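Local coordinates for CELL division control protein 6 (Pyrobaculum aerophilum, PDB 1FNN) that probably helps regulate the initiation of DNA replication as an ATP-binding AAA+ protein of the Cdc6/Cdc18 family, here with ADP bound, at residues A243-Y248 and K272-G277; A224-A229 and I368-L373; T144-G149 and I160-V165. One frame throughout, in Å; residues are numbered along the deposited sequence.

Interaction 1: residues A243-Y248 and K272-G277; sequences AIDILY and KEVLFG. With ADP (adenosine-5'-diphosphate), chain D.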
loop_
_atom_site.group_PDB
_atom_site.type_symbol
_atom_site.label_atom_id
_atom_site.label_comp_id
_atom_site.label_asym_id
_atom_site.label_seq_id
_atom_site.Cartn_x
_atom_site.Cartn_y
_atom_site.Cartn_z
ATOM N N ALA A 243 0.837 -5.032 3.508
ATOM C CA ALA A 243 0.065 -5.771 4.481
ATOM C C ALA A 243 -0.467 -7.065 3.886
ATOM O O ALA A 243 -0.381 -8.129 4.506
ATOM C CB ALA A 243 -1.053 -4.944 5.097
ATOM N N ILE A 244 -0.994 -6.982 2.652
ATOM C CA ILE A 244 -1.517 -8.236 2.031
ATOM C C ILE A 244 -0.399 -9.207 1.727
ATOM O O ILE A 244 -0.483 -10.426 1.867
ATOM C CB ILE A 244 -2.318 -7.848 0.741
ATOM C CG1 ILE A 244 -3.544 -7.015 1.136
ATOM C CG2 ILE A 244 -2.685 -9.141 -0.007
ATOM C CD1 ILE A 244 -4.189 -6.192 0.008
ATOM N N ASP A 245 0.762 -8.724 1.301
ATOM C CA ASP A 245 1.916 -9.560 1.024
ATOM C C ASP A 245 2.347 -10.280 2.318
ATOM O O ASP A 245 2.570 -11.487 2.307
ATOM C CB ASP A 245 3.004 -8.635 0.483
ATOM C CG ASP A 245 4.323 -9.197 0.047
ATOM O OD1 ASP A 245 4.509 -10.402 -0.117
ATOM O OD2 ASP A 245 5.303 -8.458 -0.171
ATOM N N ILE A 246 2.310 -9.562 3.466
ATOM C CA ILE A 246 2.689 -10.233 4.714
ATOM C C ILE A 246 1.677 -11.282 5.101
ATOM O O ILE A 246 2.078 -12.351 5.586
ATOM C CB ILE A 246 2.897 -9.181 5.862
ATOM C CG1 ILE A 246 4.201 -8.413 5.566
ATOM C CG2 ILE A 246 2.904 -9.923 7.196
ATOM C CD1 ILE A 246 4.278 -7.102 6.406
ATOM N N LEU A 247 0.370 -11.012 4.990
ATOM C CA LEU A 247 -0.643 -12.005 5.297
ATOM C C LEU A 247 -0.455 -13.296 4.480
ATOM O O LEU A 247 -0.429 -14.427 5.004
ATOM C CB LEU A 247 -2.058 -11.458 5.066
ATOM C CG LEU A 247 -3.249 -12.391 5.227
ATOM C CD1 LEU A 247 -3.267 -13.084 6.608
ATOM C CD2 LEU A 247 -4.587 -11.663 5.086
ATOM N N TYR A 248 -0.234 -13.099 3.182
ATOM C CA TYR A 248 -0.114 -14.271 2.285
ATOM C C TYR A 248 1.148 -15.073 2.579
ATOM O O TYR A 248 1.162 -16.306 2.691
ATOM C CB TYR A 248 -0.074 -13.748 0.839
ATOM C CG TYR A 248 0.058 -14.825 -0.223
ATOM C CD1 TYR A 248 -0.842 -15.883 -0.260
ATOM C CD2 TYR A 248 1.069 -14.774 -1.172
ATOM C CE1 TYR A 248 -0.749 -16.881 -1.219
ATOM C CE2 TYR A 248 1.172 -15.771 -2.139
ATOM C CZ TYR A 248 0.261 -16.809 -2.147
ATOM O OH TYR A 248 0.371 -17.801 -3.116
ATOM N N LYS A 272 9.957 -9.886 8.264
ATOM C CA LYS A 272 11.394 -9.628 8.051
ATOM C C LYS A 272 11.848 -9.823 6.634
ATOM O O LYS A 272 12.818 -9.205 6.176
ATOM C CB LYS A 272 12.214 -10.442 9.062
ATOM C CG LYS A 272 13.391 -9.650 9.617
ATOM C CD LYS A 272 14.276 -10.541 10.476
ATOM C CE LYS A 272 15.659 -9.923 10.652
ATOM N NZ LYS A 272 16.500 -10.788 11.540
ATOM N N GLU A 273 11.149 -10.647 5.814
ATOM C CA GLU A 273 11.528 -10.762 4.415
ATOM C C GLU A 273 11.201 -9.518 3.621
ATOM O O GLU A 273 11.848 -9.275 2.594
ATOM C CB GLU A 273 10.801 -11.964 3.762
ATOM C CG GLU A 273 11.324 -13.279 4.310
ATOM C CD GLU A 273 12.493 -13.827 3.525
ATOM O OE1 GLU A 273 13.159 -13.106 2.762
ATOM O OE2 GLU A 273 12.764 -15.039 3.673
ATOM N N VAL A 274 10.170 -8.759 3.992
ATOM C CA VAL A 274 9.807 -7.575 3.239
ATOM C C VAL A 274 10.073 -6.245 3.948
ATOM O O VAL A 274 9.753 -5.200 3.361
ATOM C CB VAL A 274 8.313 -7.594 2.866
ATOM C CG1 VAL A 274 8.066 -8.804 1.938
ATOM C CG2 VAL A 274 7.415 -7.691 4.074
ATOM N N LEU A 275 10.441 -6.289 5.235
ATOM C CA LEU A 275 10.632 -5.012 5.943
ATOM C C LEU A 275 11.996 -4.957 6.625
ATOM O O LEU A 275 12.460 -6.025 7.045
ATOM C CB LEU A 275 9.610 -4.828 7.067
ATOM C CG LEU A 275 8.179 -4.521 6.667
ATOM C CD1 LEU A 275 7.254 -4.461 7.852
ATOM C CD2 LEU A 275 8.131 -3.203 5.888
ATOM N N PHE A 276 12.449 -3.757 6.948
ATOM C CA PHE A 276 13.561 -3.643 7.899
ATOM C C PHE A 276 13.127 -4.267 9.236
ATOM O O PHE A 276 12.067 -3.903 9.754
ATOM C CB PHE A 276 13.906 -2.204 8.235
ATOM C CG PHE A 276 14.617 -1.338 7.254
ATOM C CD1 PHE A 276 13.921 -0.491 6.406
ATOM C CD2 PHE A 276 16.003 -1.366 7.177
ATOM C CE1 PHE A 276 14.592 0.309 5.501
ATOM C CE2 PHE A 276 16.678 -0.565 6.271
ATOM C CZ PHE A 276 15.970 0.273 5.432
ATOM N N GLY A 277 13.922 -5.186 9.763
ATOM C CA GLY A 277 13.591 -5.749 11.083
ATOM C C GLY A 277 14.028 -4.754 12.155
ATOM O O GLY A 277 13.928 -3.542 11.960
HETATM P PB ADP D . -1.481 1.890 -5.400
HETATM O O1B ADP D . -1.622 2.131 -6.897
HETATM O O2B ADP D . -2.006 2.940 -4.598
HETATM O O3B ADP D . -0.034 1.765 -5.263
HETATM P PA ADP D . -2.958 -0.529 -5.203
HETATM O O1A ADP D . -4.166 -0.074 -5.913
HETATM O O2A ADP D . -2.148 -1.425 -6.037
HETATM O O3A ADP D . -2.138 0.672 -4.712
HETATM O "O5'" ADP D . -3.339 -1.392 -3.863
HETATM C "C5'" ADP D . -2.283 -2.160 -3.312
HETATM C "C4'" ADP D . -2.896 -3.521 -2.927
HETATM O "O4'" ADP D . -3.887 -3.293 -1.950
HETATM C "C3'" ADP D . -3.607 -4.244 -4.064
HETATM O "O3'" ADP D . -3.493 -5.638 -3.837
HETATM C "C2'" ADP D . -4.983 -3.694 -3.898
HETATM O "O2'" ADP D . -5.980 -4.538 -4.476
HETATM C "C1'" ADP D . -5.127 -3.720 -2.371
HETATM N N9 ADP D . -6.024 -2.693 -2.006
HETATM C C8 ADP D . -5.717 -1.363 -1.891
HETATM N N7 ADP D . -6.624 -0.645 -1.298
HETATM C C5 ADP D . -7.602 -1.579 -1.001
HETATM C C6 ADP D . -8.857 -1.455 -0.383
HETATM N N6 ADP D . -9.309 -0.279 0.023
HETATM N N1 ADP D . -9.609 -2.550 -0.253
HETATM C C2 ADP D . -9.149 -3.701 -0.706
HETATM N N3 ADP D . -7.990 -3.963 -1.308
HETATM C C4 ADP D . -7.253 -2.826 -1.425
#

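Interaction 2: residues A224-A229 and I368-L373; sequences ADITGA and IGTEPL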
loop_
_atom_site.group_PDB
_atom_site.type_symbol
_atom_site.label_atom_id
_atom_site.label_comp_id
_atom_site.label_asym_id
_atom_site.label_seq_id
_atom_site.Cartn_x
_atom_site.Cartn_y
_atom_site.Cartn_z
ATOM N N ALA A 224 -1.636 -5.581 10.815
ATOM C CA ALA A 224 -2.092 -4.204 10.660
ATOM C C ALA A 224 -1.321 -3.211 11.564
ATOM O O ALA A 224 -1.007 -2.100 11.155
ATOM C CB ALA A 224 -3.564 -4.166 11.096
ATOM N N ASP A 225 -0.881 -3.696 12.708
ATOM C CA ASP A 225 -0.060 -2.918 13.646
ATOM C C ASP A 225 1.323 -2.711 13.085
ATOM O O ASP A 225 1.908 -1.654 13.320
ATOM C CB ASP A 225 0.025 -3.553 15.049
ATOM C CG ASP A 225 -1.279 -3.269 15.776
ATOM O OD1 ASP A 225 -1.956 -2.336 15.301
ATOM O OD2 ASP A 225 -1.615 -3.936 16.763
ATOM N N ILE A 226 1.822 -3.634 12.263
ATOM C CA ILE A 226 3.125 -3.464 11.644
ATOM C C ILE A 226 3.042 -2.475 10.493
ATOM O O ILE A 226 4.085 -1.980 10.060
ATOM C CB ILE A 226 3.619 -4.804 11.044
ATOM C CG1 ILE A 226 3.781 -5.915 12.078
ATOM C CG2 ILE A 226 4.931 -4.652 10.308
ATOM C CD1 ILE A 226 4.028 -7.256 11.379
ATOM N N THR A 227 1.933 -2.494 9.742
ATOM C CA THR A 227 1.906 -1.751 8.484
ATOM C C THR A 227 1.070 -0.496 8.471
ATOM O O THR A 227 1.298 0.330 7.587
ATOM C CB THR A 227 1.333 -2.711 7.383
ATOM O OG1 THR A 227 0.090 -3.273 7.829
ATOM C CG2 THR A 227 2.261 -3.893 7.182
ATOM N N GLY A 228 0.025 -0.383 9.273
ATOM C CA GLY A 228 -0.888 0.741 9.210
ATOM C C GLY A 228 -0.291 2.036 9.772
ATOM O O GLY A 228 0.767 1.998 10.431
ATOM N N ALA A 229 -0.720 3.162 9.198
ATOM C CA ALA A 229 -0.228 4.458 9.657
ATOM C C ALA A 229 -0.949 4.878 10.933
ATOM O O ALA A 229 -2.167 4.715 11.101
ATOM C CB ALA A 229 -0.411 5.522 8.590
ATOM N N ILE A 368 5.393 -7.886 19.354
ATOM C CA ILE A 368 6.612 -7.649 18.604
ATOM C C ILE A 368 6.311 -8.349 17.233
ATOM O O ILE A 368 6.599 -9.539 17.077
ATOM C CB ILE A 368 7.867 -8.231 19.237
ATOM C CG1 ILE A 368 8.218 -7.406 20.523
ATOM C CG2 ILE A 368 9.061 -8.224 18.302
ATOM C CD1 ILE A 368 9.312 -8.157 21.312
ATOM N N GLY A 369 6.040 -7.539 16.216
ATOM C CA GLY A 369 5.673 -8.173 14.931
ATOM C C GLY A 369 6.768 -8.137 13.883
ATOM O O GLY A 369 6.601 -8.815 12.840
ATOM N N THR A 370 7.823 -7.348 14.107
ATOM C CA THR A 370 8.820 -7.178 13.054
ATOM C C THR A 370 10.081 -8.024 13.107
ATOM O O THR A 370 10.902 -7.911 12.176
ATOM C CB THR A 370 9.182 -5.690 12.882
ATOM O OG1 THR A 370 9.889 -5.196 14.059
ATOM C CG2 THR A 370 7.882 -4.903 12.693
ATOM N N GLU A 371 10.276 -8.834 14.144
ATOM C CA GLU A 371 11.486 -9.640 14.242
ATOM C C GLU A 371 11.265 -10.978 14.902
ATOM O O GLU A 371 10.579 -11.017 15.937
ATOM C CB GLU A 371 12.466 -8.920 15.202
ATOM C CG GLU A 371 13.334 -7.904 14.551
ATOM C CD GLU A 371 14.472 -8.378 13.687
ATOM O OE1 GLU A 371 14.854 -9.556 13.648
ATOM O OE2 GLU A 371 15.004 -7.459 13.004
ATOM N N PRO A 372 11.775 -12.061 14.341
ATOM C CA PRO A 372 11.611 -13.400 14.897
ATOM C C PRO A 372 12.214 -13.379 16.318
ATOM O O PRO A 372 13.222 -12.687 16.504
ATOM C CB PRO A 372 12.394 -14.281 13.947
ATOM C CG PRO A 372 12.308 -13.547 12.625
ATOM C CD PRO A 372 12.478 -12.082 13.032
ATOM N N LEU A 373 11.543 -13.959 17.281
ATOM C CA LEU A 373 11.947 -13.801 18.685
ATOM C C LEU A 373 13.216 -14.515 19.109
ATOM O O LEU A 373 13.959 -14.003 19.996
ATOM C CB LEU A 373 10.783 -14.245 19.559
ATOM C CG LEU A 373 9.478 -13.482 19.351
ATOM C CD1 LEU A 373 8.423 -14.027 20.291
ATOM C CD2 LEU A 373 9.696 -11.980 19.549
#

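Interaction 3: residues T144-G149 and I160-V165; sequences TFIRLG and IALVIV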
loop_
_atom_site.group_PDB
_atom_site.type_symbol
_atom_site.label_atom_id
_atom_site.label_comp_id
_atom_site.label_asym_id
_atom_site.label_seq_id
_atom_site.Cartn_x
_atom_site.Cartn_y
_atom_site.Cartn_z
ATOM N N THR A 144 2.136 16.857 -23.217
ATOM C CA THR A 144 1.555 16.449 -24.505
ATOM C C THR A 144 0.211 15.762 -24.282
ATOM O O THR A 144 -0.769 16.194 -24.891
ATOM C CB THR A 144 2.508 15.521 -25.261
ATOM O OG1 THR A 144 3.677 16.297 -25.556
ATOM C CG2 THR A 144 1.877 15.012 -26.552
ATOM N N PHE A 145 0.135 14.730 -23.435
ATOM C CA PHE A 145 -1.152 14.025 -23.298
ATOM C C PHE A 145 -2.202 14.835 -22.599
ATOM O O PHE A 145 -3.367 14.872 -23.030
ATOM C CB PHE A 145 -0.931 12.653 -22.620
ATOM C CG PHE A 145 -0.213 11.755 -23.606
ATOM C CD1 PHE A 145 1.120 11.479 -23.491
ATOM C CD2 PHE A 145 -0.926 11.197 -24.660
ATOM C CE1 PHE A 145 1.768 10.664 -24.391
ATOM C CE2 PHE A 145 -0.284 10.379 -25.567
ATOM C CZ PHE A 145 1.060 10.112 -25.435
ATOM N N ILE A 146 -1.803 15.624 -21.600
ATOM C CA ILE A 146 -2.739 16.528 -20.950
ATOM C C ILE A 146 -3.371 17.491 -21.931
ATOM O O ILE A 146 -4.580 17.718 -21.829
ATOM C CB ILE A 146 -2.045 17.345 -19.820
ATOM C CG1 ILE A 146 -1.717 16.382 -18.675
ATOM C CG2 ILE A 146 -2.949 18.478 -19.356
ATOM C CD1 ILE A 146 -0.674 16.878 -17.682
ATOM N N ARG A 147 -2.608 18.038 -22.867
ATOM C CA ARG A 147 -3.119 19.031 -23.803
ATOM C C ARG A 147 -3.950 18.448 -24.933
ATOM O O ARG A 147 -4.929 19.083 -25.344
ATOM C CB ARG A 147 -1.956 19.842 -24.411
ATOM C CG ARG A 147 -1.375 20.814 -23.393
ATOM C CD ARG A 147 -0.018 21.390 -23.791
ATOM N NE ARG A 147 0.015 22.776 -23.368
ATOM C CZ ARG A 147 0.850 23.779 -23.469
ATOM N NH1 ARG A 147 2.025 23.700 -24.079
ATOM N NH2 ARG A 147 0.493 24.943 -22.923
ATOM N N LEU A 148 -3.693 17.173 -25.245
ATOM C CA LEU A 148 -4.410 16.534 -26.345
ATOM C C LEU A 148 -5.905 16.532 -26.115
ATOM O O LEU A 148 -6.672 16.869 -27.015
ATOM C CB LEU A 148 -3.853 15.129 -26.586
ATOM C CG LEU A 148 -4.340 14.388 -27.835
ATOM C CD1 LEU A 148 -4.098 15.222 -29.093
ATOM C CD2 LEU A 148 -3.625 13.044 -27.962
ATOM N N GLY A 149 -6.391 16.233 -24.911
ATOM C CA GLY A 149 -7.797 16.189 -24.612
ATOM C C GLY A 149 -8.546 17.497 -24.798
ATOM O O GLY A 149 -9.781 17.493 -24.817
ATOM N N ILE A 160 -11.352 12.433 -25.217
ATOM C CA ILE A 160 -10.438 11.856 -24.257
ATOM C C ILE A 160 -10.791 12.268 -22.825
ATOM O O ILE A 160 -11.048 13.450 -22.588
ATOM C CB ILE A 160 -8.992 12.309 -24.520
ATOM C CG1 ILE A 160 -8.473 11.827 -25.881
ATOM C CG2 ILE A 160 -8.023 11.769 -23.466
ATOM C CD1 ILE A 160 -7.106 12.411 -26.229
ATOM N N ALA A 161 -10.872 11.283 -21.938
ATOM C CA ALA A 161 -10.981 11.538 -20.497
ATOM C C ALA A 161 -9.653 11.035 -19.914
ATOM O O ALA A 161 -9.190 9.945 -20.302
ATOM C CB ALA A 161 -12.140 10.808 -19.893
ATOM N N LEU A 162 -8.982 11.867 -19.130
ATOM C CA LEU A 162 -7.608 11.551 -18.755
ATOM C C LEU A 162 -7.424 11.510 -17.244
ATOM O O LEU A 162 -7.790 12.468 -16.516
ATOM C CB LEU A 162 -6.679 12.629 -19.336
ATOM C CG LEU A 162 -5.225 12.491 -18.853
ATOM C CD1 LEU A 162 -4.564 11.219 -19.389
ATOM C CD2 LEU A 162 -4.429 13.738 -19.245
ATOM N N VAL A 163 -6.960 10.370 -16.735
ATOM C CA VAL A 163 -6.586 10.298 -15.323
ATOM C C VAL A 163 -5.065 10.093 -15.259
ATOM O O VAL A 163 -4.539 9.178 -15.936
ATOM C CB VAL A 163 -7.288 9.148 -14.582
ATOM C CG1 VAL A 163 -6.762 8.998 -13.142
ATOM C CG2 VAL A 163 -8.784 9.435 -14.482
ATOM N N ILE A 164 -4.369 10.883 -14.441
ATOM C CA ILE A 164 -2.949 10.692 -14.197
ATOM C C ILE A 164 -2.705 10.442 -12.696
ATOM O O ILE A 164 -3.529 10.801 -11.835
ATOM C CB ILE A 164 -2.069 11.871 -14.629
ATOM C CG1 ILE A 164 -2.256 13.050 -13.678
ATOM C CG2 ILE A 164 -2.372 12.278 -16.070
ATOM C CD1 ILE A 164 -1.330 14.218 -14.007
ATOM N N VAL A 165 -1.702 9.614 -12.436
ATOM C CA VAL A 165 -1.468 9.106 -11.099
ATOM C C VAL A 165 -0.051 9.392 -10.601
ATOM O O VAL A 165 0.914 9.222 -11.326
ATOM C CB VAL A 165 -1.709 7.585 -11.059
ATOM C CG1 VAL A 165 -1.502 7.053 -9.643
ATOM C CG2 VAL A 165 -3.093 7.171 -11.535
HETATM O O HOH W 1 -11.168 15.239 -24.568
#

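Interaction 1: residues A243-Y248 and K272-G277
Helix 240-256 and the end of helix 264-274 come closest at Ile246 and Val274, whose CA atoms are 7.7 Å apart. The helix of Val274 stops there, and Leu275 is the first residue to leave it. No hydrogen bond joins the two segments, so the contact is made by side chains.

Val274 makes the largest share of it. It is directed at the neighbouring helix, and both its methyls touch it. Its CG2 meets CG1 of Ile246 at 3.6 Å, and the two side chains cross at a slant. The CG1 branch of Ile246 lies beside its own backbone N (chi1 -72°), and this swings CG1 and CD1 over to the second helix. CD1 then reaches past Val274 to CD1 of Leu275 at 4.2 Å.

Both helices belong to the small helical lid that follows the ATPase core in AAA+ proteins. Ile223 of helix 217-227 packs on Ile246 too, and Leu242, on the same helix as Ile246, touches both Val274 and Leu275.

The other methyl of Val274, CG1, slides past the carboxylate of Asp245 and sits 3.5 Å from its OD2. The charge of Asp245 is met elsewhere, by a salt bridge from OD1 to Arg249 NE on the next turn. On another side of the same helix, Ile244 belongs to the nucleotide pocket. Its CD1 touches the ribose of ADP, 3.5 Å from O4'.

Interaction 2: residues A224-A229 and I368-L373
The peptide group between Gly369 and Thr370 offers one face to Ile226. The methyl CD1 of Ile226 lies over that face, near the carbonyl side, 3.3 Å from Gly369 O and well off the peptide plane. CG1 of Ile226 stands above the same face, 4.1 Å from Gly369 CA. The methyl CG2 of Thr370 rises on this side too and meets CG2 of Ile226 at 3.8 Å. The preceding peptide is held by two hydrogen bonds: Ile368 O accepts from Arg268 NE, and Gly369 N donates to Glu349 OE1.

The two branches of Ile226 share the work. CG1 is anti to the carbonyl carbon (chi1 -61°) and carries CD1 over the glycine, while CG2 turns to the threonine. The CA atoms of Ile226 and Gly369 are only 6.3 Å apart. A CB on Gly369 would clash with Ile226 CG1.

The contact joins the last helical turn of helix 217-227, in the lid, to the loop before helix 373-387, in the winged-helix domain. Asp225 adds a polar link between these domains, with a salt bridge to Arg351 and a hydrogen bond to Tyr308. With an alanine at Ile226, the face of the Gly369 peptide is likely to be left with a gap over it, and CG2 of Thr370 without the Ile226 methyl.

Gly369 O is buried here and has no partner in the model. The methyl CD1 thus packs against a carbonyl that goes unbonded, which probably carries some cost. The one apolar pair is Ile226 CG2 with Thr370 CG2.

Interaction 3: residues T144-G149 and I160-V165
Helix 144-148 runs across strand 160-165 in a roughly antiparallel sense, with their axes 9.1 Å apart at closest and 145° between their directions. Leu162 points from the strand to the helix. Its CG is anti to the backbone N (chi1 173°), and its CD2 presses on the helix at Ile146, 3.7 Å from CA and 3.8 Å from CG1. The two side chains cross at about a right angle. Met183 of helix 177-183 touches both of them.

Ile160 meets Leu148. Its CD1 comes against the branch point of Leu148, 3.8 Å from CG, again nearly at right angles. Leu116 and Val117 of helix 109-122 also pack on Leu148. Gly149 comes close to the strand, with its CA 4.1 Å from Ile160 CB.

One water ties the backbones together here. It donates to Gly149 O at 2.7 Å and accepts from Ile160 N at 2.9 Å.

Strand 127-132, helix 139-148 and strand 160-166 follow in this order, with the short helix 152-155 before the second strand, and the two strands are parallel neighbours in the sheet. This is the beta-alpha-beta crossover of a P-loop ATPase core, with the helix packed on one face of the sheet.

How the interactions relate
Interaction 3 comes first along the chain and lies in the ATPase core, on the parallel sheet. Interactions 1 and 2 come later, with the segments of interaction 1 falling between the two of interaction 2. Their centres are 9 Å apart, and they touch. CD1 of Leu275 packs on CG2 of Ile226 at 3.4 Å, and Lys272 NZ forms a 2.9 Å salt bridge with Glu371 OE1. Interaction 1 lies between two lid helices, and interaction 2 joins the lid to the winged-helix domain. Interaction 3 is centred 36 Å from interaction 1 and 40 Å from interaction 2. ADP is held by residues of both the core and the lid, and Ile244 of interaction 1 lines its pocket.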